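Local coordinates for type I modular polyketide synthase (Streptomyces albus subsp. albus, PDB 6IYT), which probably loads an ethylmalonyl extender unit from coenzyme A onto the assembly line through its acyltransferase domain during salinomycin biosynthesis, at residues T75-L81 with G455-L461; R265-F269 with E298-L303. All coordinates share one frame; numbering follows the deposited sequence.

Interaction 1 of 2, residues T75-L81 with G455-L461; sequences TDLGYSL and GAKAVDL
D76 and S80, one helical turn apart, show how an irregular segment can be fixed to a helix through its backbone amides. The amide N of K457 donates to D76 OD1 over 3.0 Å, meeting the oxygen from above the carboxylate plane, 52° out of it. Two residues on, V459 N donates to S80 OG at 2.8 Å. The intervening A458 lets its CA lie against the same hydroxyl.

Apolar groups fill in around these bonds. V459 sends its two methyls different ways, CG1 against D76 CB at 3.5 Å and CG2 beside S80 OG and against L77 CD2. L461 spreads its two methyls over S80 and L77, CD1 on S80 CB at 3.6 Å and CD2 on L77 CD2 at 3.4 Å, tighter than usual for two carbons. At the other end the A456 methyl rests on Y79 CB at 3.6 Å, and the Y79 ring turns an edge to A458 N.

The helix itself sets the hydroxyl. With OG beside its own backbone N (chi1 -61°), S80 donates to D76 O at 2.7 Å, from the face of that carbonyl opposite the one used by S80 N. That bond spends the hydroxyl proton and leaves OG to accept from V459. Further out, L77 and L81 both pack on W45 of strand 43-49, and H65 of helix 52-67 bonds to D460 O. A C-terminal tail thus lies along the D76, Y79 and S80 face of helix 74-84, consistent with the post-acyltransferase linker of modular synthases wrapping back onto the linker domain.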
# COMPACT_ATOMS: atom_id res chain seq x y z
N THR A 75 2.74 26.20 12.92
CA THR A 75 1.81 25.16 13.20
C THR A 75 0.41 25.71 13.54
O THR A 75 -0.61 25.13 13.12
CB THR A 75 2.37 24.15 14.24
OG1 THR A 75 1.81 24.41 15.52
CG2 THR A 75 3.91 24.24 14.31
N ASP A 76 0.35 26.90 14.14
CA ASP A 76 -0.96 27.55 14.36
C ASP A 76 -1.66 27.84 13.01
O ASP A 76 -2.88 27.72 12.89
CB ASP A 76 -0.80 28.88 15.13
CG ASP A 76 -0.31 28.69 16.59
OD1 ASP A 76 -0.49 27.58 17.16
OD2 ASP A 76 0.05 29.72 17.20
N LEU A 77 -0.91 28.37 12.06
CA LEU A 77 -1.49 28.67 10.71
C LEU A 77 -1.97 27.40 10.01
O LEU A 77 -3.07 27.36 9.47
CB LEU A 77 -0.50 29.41 9.84
CG LEU A 77 -0.23 30.84 10.27
CD1 LEU A 77 1.07 31.36 9.66
CD2 LEU A 77 -1.40 31.70 9.86
N GLY A 78 -1.19 26.34 10.11
CA GLY A 78 -1.59 25.07 9.50
C GLY A 78 -2.86 24.54 10.14
O GLY A 78 -3.79 24.12 9.45
N TYR A 79 -2.90 24.55 11.46
CA TYR A 79 -4.08 24.14 12.18
C TYR A 79 -5.30 24.97 11.77
O TYR A 79 -6.36 24.43 11.50
CB TYR A 79 -3.87 24.24 13.69
CG TYR A 79 -5.13 23.94 14.45
CD1 TYR A 79 -5.62 22.62 14.54
CD2 TYR A 79 -5.90 24.96 14.98
CE1 TYR A 79 -6.85 22.35 15.15
CE2 TYR A 79 -7.10 24.69 15.62
CZ TYR A 79 -7.58 23.41 15.67
OH TYR A 79 -8.79 23.18 16.27
N SER A 80 -5.10 26.26 11.62
CA SER A 80 -6.22 27.15 11.32
C SER A 80 -6.75 26.95 9.89
O SER A 80 -7.96 26.94 9.65
CB SER A 80 -5.79 28.60 11.53
OG SER A 80 -5.40 28.82 12.89
N LEU A 81 -5.84 26.77 8.95
CA LEU A 81 -6.21 26.46 7.58
C LEU A 81 -7.02 25.16 7.52
O LEU A 81 -7.91 25.02 6.70
CB LEU A 81 -4.97 26.33 6.72
CG LEU A 81 -4.27 27.64 6.41
CD1 LEU A 81 -2.88 27.37 5.93
CD2 LEU A 81 -5.05 28.48 5.38
N GLY A 455 0.08 21.27 20.29
CA GLY A 455 -0.26 22.45 21.07
C GLY A 455 -0.65 23.66 20.23
O GLY A 455 -0.35 24.79 20.60
N ALA A 456 -1.24 23.41 19.06
CA ALA A 456 -1.66 24.48 18.13
C ALA A 456 -2.93 25.20 18.61
O ALA A 456 -3.71 24.65 19.41
CB ALA A 456 -1.88 23.91 16.73
N LYS A 457 -3.12 26.43 18.14
CA LYS A 457 -4.37 27.15 18.38
C LYS A 457 -4.77 27.90 17.13
O LYS A 457 -3.91 28.27 16.31
CB LYS A 457 -4.20 28.15 19.52
CG LYS A 457 -2.92 28.96 19.44
CD LYS A 457 -2.87 30.04 20.52
CE LYS A 457 -3.46 31.35 20.01
NZ LYS A 457 -4.30 32.04 21.04
N ALA A 458 -6.05 28.20 17.03
CA ALA A 458 -6.57 29.01 15.89
C ALA A 458 -6.03 30.44 15.92
O ALA A 458 -5.93 31.06 16.99
CB ALA A 458 -8.09 29.00 15.89
N VAL A 459 -5.64 30.93 14.76
CA VAL A 459 -5.09 32.27 14.62
C VAL A 459 -5.75 32.96 13.44
O VAL A 459 -6.29 32.30 12.55
CB VAL A 459 -3.56 32.25 14.43
CG1 VAL A 459 -2.88 31.67 15.66
CG2 VAL A 459 -3.19 31.46 13.18
N ASP A 460 -5.71 34.28 13.44
CA ASP A 460 -6.34 35.05 12.37
C ASP A 460 -5.73 34.74 11.01
O ASP A 460 -4.51 34.60 10.88
CB ASP A 460 -6.23 36.54 12.68
CG ASP A 460 -6.95 37.40 11.65
OD1 ASP A 460 -6.69 37.23 10.44
OD2 ASP A 460 -7.78 38.24 12.06
N LEU A 461 -6.59 34.62 10.01
CA LEU A 461 -6.18 34.33 8.65
C LEU A 461 -6.88 35.32 7.74
O LEU A 461 -7.95 35.82 8.07
CB LEU A 461 -6.60 32.91 8.25
CG LEU A 461 -5.93 31.72 8.94
CD1 LEU A 461 -6.70 30.45 8.64
CD2 LEU A 461 -4.48 31.60 8.50

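Interaction 2 of 2, residues R265-F269 with E298-L303; sequences RIARF and ELVAEL
R268 starts from the cramped rotamer, its CG lying between the backbone N and the carbonyl carbon (chi1 69°), and then runs extended as far as NE, which carries the guanidinium across to E298 and E302. Both glutamates leave their helix with CG anti to the backbone N (chi1 -174° for E298) and, one turn apart, converge on it.

E298 OE1 is gripped end-on by NH1 and NH2 of R268, each 3.1 Å away. The oxygen lies in the guanidinium plane, yet both nitrogens reach it from one face of the carboxylate, well above its plane. E302 OE1 takes a bond from R268 NH2, at 2.7 Å and nearly along the C-O axis. A water accepts from R268 NE at 2.9 Å and donates to E302 OE2 and to R265 O, so the NE side of the guanidinium is tied as well, to the glutamate and to the backbone of the preceding turn. Three bonds and the water thus fix the rotation of the group, and the two carboxylates probably more than offset its charge. F269 lies over one guanidinium face, CZ 3.3 Å above the plane and offset toward the rim, while CE1 on the ring edge meets E298 OE2 at 3.5 Å.

Beneath this polar layer, I266 CG2 touches L299 CD2 at 3.8 Å, and R265 lays its CD against L303 CD2 at 3.7 Å. Deeper still, I266 and F269 pack on L276 of strand 276-283 and L303 on V255 of strand 251-255; the contact thereby joins segment 265-269, which runs on from helix 259-266, to helix 293-305 over the five-stranded mixed sheet.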
# COMPACT_ATOMS: atom_id res chain seq x y z
N ARG A 265 5.85 -16.04 -25.53
CA ARG A 265 7.26 -16.06 -25.25
C ARG A 265 7.69 -17.18 -24.32
O ARG A 265 8.81 -17.61 -24.36
CB ARG A 265 7.71 -14.71 -24.69
CG ARG A 265 7.49 -13.55 -25.67
CD ARG A 265 8.65 -12.57 -25.67
NE ARG A 265 8.39 -11.29 -26.38
CZ ARG A 265 7.23 -10.94 -26.99
NH1 ARG A 265 7.15 -9.78 -27.61
NH2 ARG A 265 6.18 -11.76 -27.02
N ILE A 266 6.78 -17.69 -23.49
CA ILE A 266 7.19 -18.76 -22.55
C ILE A 266 6.96 -20.19 -23.09
O ILE A 266 7.46 -21.16 -22.53
CB ILE A 266 6.53 -18.61 -21.16
CG1 ILE A 266 5.03 -18.74 -21.26
CG2 ILE A 266 6.93 -17.29 -20.51
CD1 ILE A 266 4.35 -18.85 -19.90
N ALA A 267 6.20 -20.32 -24.17
CA ALA A 267 5.86 -21.66 -24.69
C ALA A 267 7.10 -22.51 -24.93
O ALA A 267 7.12 -23.70 -24.63
CB ALA A 267 5.07 -21.51 -25.97
N ARG A 268 8.19 -21.89 -25.38
CA ARG A 268 9.35 -22.66 -25.73
C ARG A 268 10.01 -23.31 -24.55
O ARG A 268 10.81 -24.21 -24.72
CB ARG A 268 10.36 -21.82 -26.50
CG ARG A 268 11.05 -20.72 -25.69
CD ARG A 268 12.09 -20.04 -26.56
NE ARG A 268 12.72 -18.91 -25.87
CZ ARG A 268 13.81 -19.00 -25.14
NH1 ARG A 268 14.37 -20.19 -24.93
NH2 ARG A 268 14.30 -17.91 -24.56
N PHE A 269 9.63 -22.90 -23.32
CA PHE A 269 10.21 -23.47 -22.11
C PHE A 269 9.42 -24.66 -21.62
O PHE A 269 9.88 -25.37 -20.76
CB PHE A 269 10.28 -22.40 -20.96
CG PHE A 269 11.24 -21.27 -21.24
CD1 PHE A 269 12.56 -21.35 -20.82
CD2 PHE A 269 10.80 -20.08 -21.79
CE1 PHE A 269 13.41 -20.27 -20.97
CE2 PHE A 269 11.68 -19.02 -22.02
CZ PHE A 269 13.00 -19.14 -21.62
N GLU A 298 16.49 -16.23 -17.92
CA GLU A 298 16.64 -16.24 -19.38
C GLU A 298 15.53 -15.41 -20.06
O GLU A 298 15.82 -14.55 -20.90
CB GLU A 298 16.68 -17.70 -19.93
CG GLU A 298 16.99 -17.77 -21.42
CD GLU A 298 16.89 -19.16 -22.03
OE1 GLU A 298 16.83 -19.23 -23.29
OE2 GLU A 298 16.93 -20.18 -21.29
N LEU A 299 14.29 -15.59 -19.63
CA LEU A 299 13.17 -14.83 -20.13
C LEU A 299 13.34 -13.31 -19.84
O LEU A 299 13.07 -12.47 -20.68
CB LEU A 299 11.85 -15.34 -19.53
CG LEU A 299 10.61 -14.55 -19.91
CD1 LEU A 299 10.26 -14.78 -21.38
CD2 LEU A 299 9.43 -14.87 -19.01
N VAL A 300 13.75 -12.98 -18.62
CA VAL A 300 13.90 -11.57 -18.23
C VAL A 300 14.98 -10.89 -19.08
O VAL A 300 14.76 -9.80 -19.60
CB VAL A 300 14.25 -11.45 -16.74
CG1 VAL A 300 14.75 -10.04 -16.41
CG2 VAL A 300 13.02 -11.81 -15.91
N ALA A 301 16.07 -11.59 -19.32
CA ALA A 301 17.17 -11.04 -20.13
C ALA A 301 16.77 -10.88 -21.59
O ALA A 301 17.04 -9.85 -22.21
CB ALA A 301 18.38 -11.92 -20.01
N GLU A 302 16.05 -11.86 -22.13
CA GLU A 302 15.50 -11.76 -23.50
C GLU A 302 14.61 -10.54 -23.63
O GLU A 302 14.69 -9.79 -24.61
CB GLU A 302 14.69 -13.02 -23.82
CG GLU A 302 14.06 -13.03 -25.21
CD GLU A 302 13.29 -14.31 -25.47
OE1 GLU A 302 13.92 -15.38 -25.49
OE2 GLU A 302 12.04 -14.27 -25.46
N LEU A 303 13.71 -10.37 -22.67
CA LEU A 303 12.75 -9.27 -22.69
C LEU A 303 13.47 -7.92 -22.57
O LEU A 303 13.19 -6.98 -23.33
CB LEU A 303 11.73 -9.43 -21.56
CG LEU A 303 10.74 -10.60 -21.72
CD1 LEU A 303 9.93 -10.80 -20.45
CD2 LEU A 303 9.86 -10.37 -22.92
O HOH W 1 10.89 -16.67 -25.92

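From the N terminus, the chain enters helix 74-84 early, and its partner, the tail 455-461, arrives only after 373 further residues. Interaction 1 therefore closes a very long loop that takes in the acyltransferase sequence and ties an early helix to the tail near the C terminus. Interaction 2 falls wholly within that loop: 265-269 and 298-303 are separated by 28 residues, among them strands 276-283 and 286-291, so it closes a short excursion through the mixed sheet. The two contacts nest without crossing. The centres of interaction 1 and interaction 2 are 59 Å apart, on opposite sides of the chain's centre; one joins segments far apart in sequence, the other neighbouring helices.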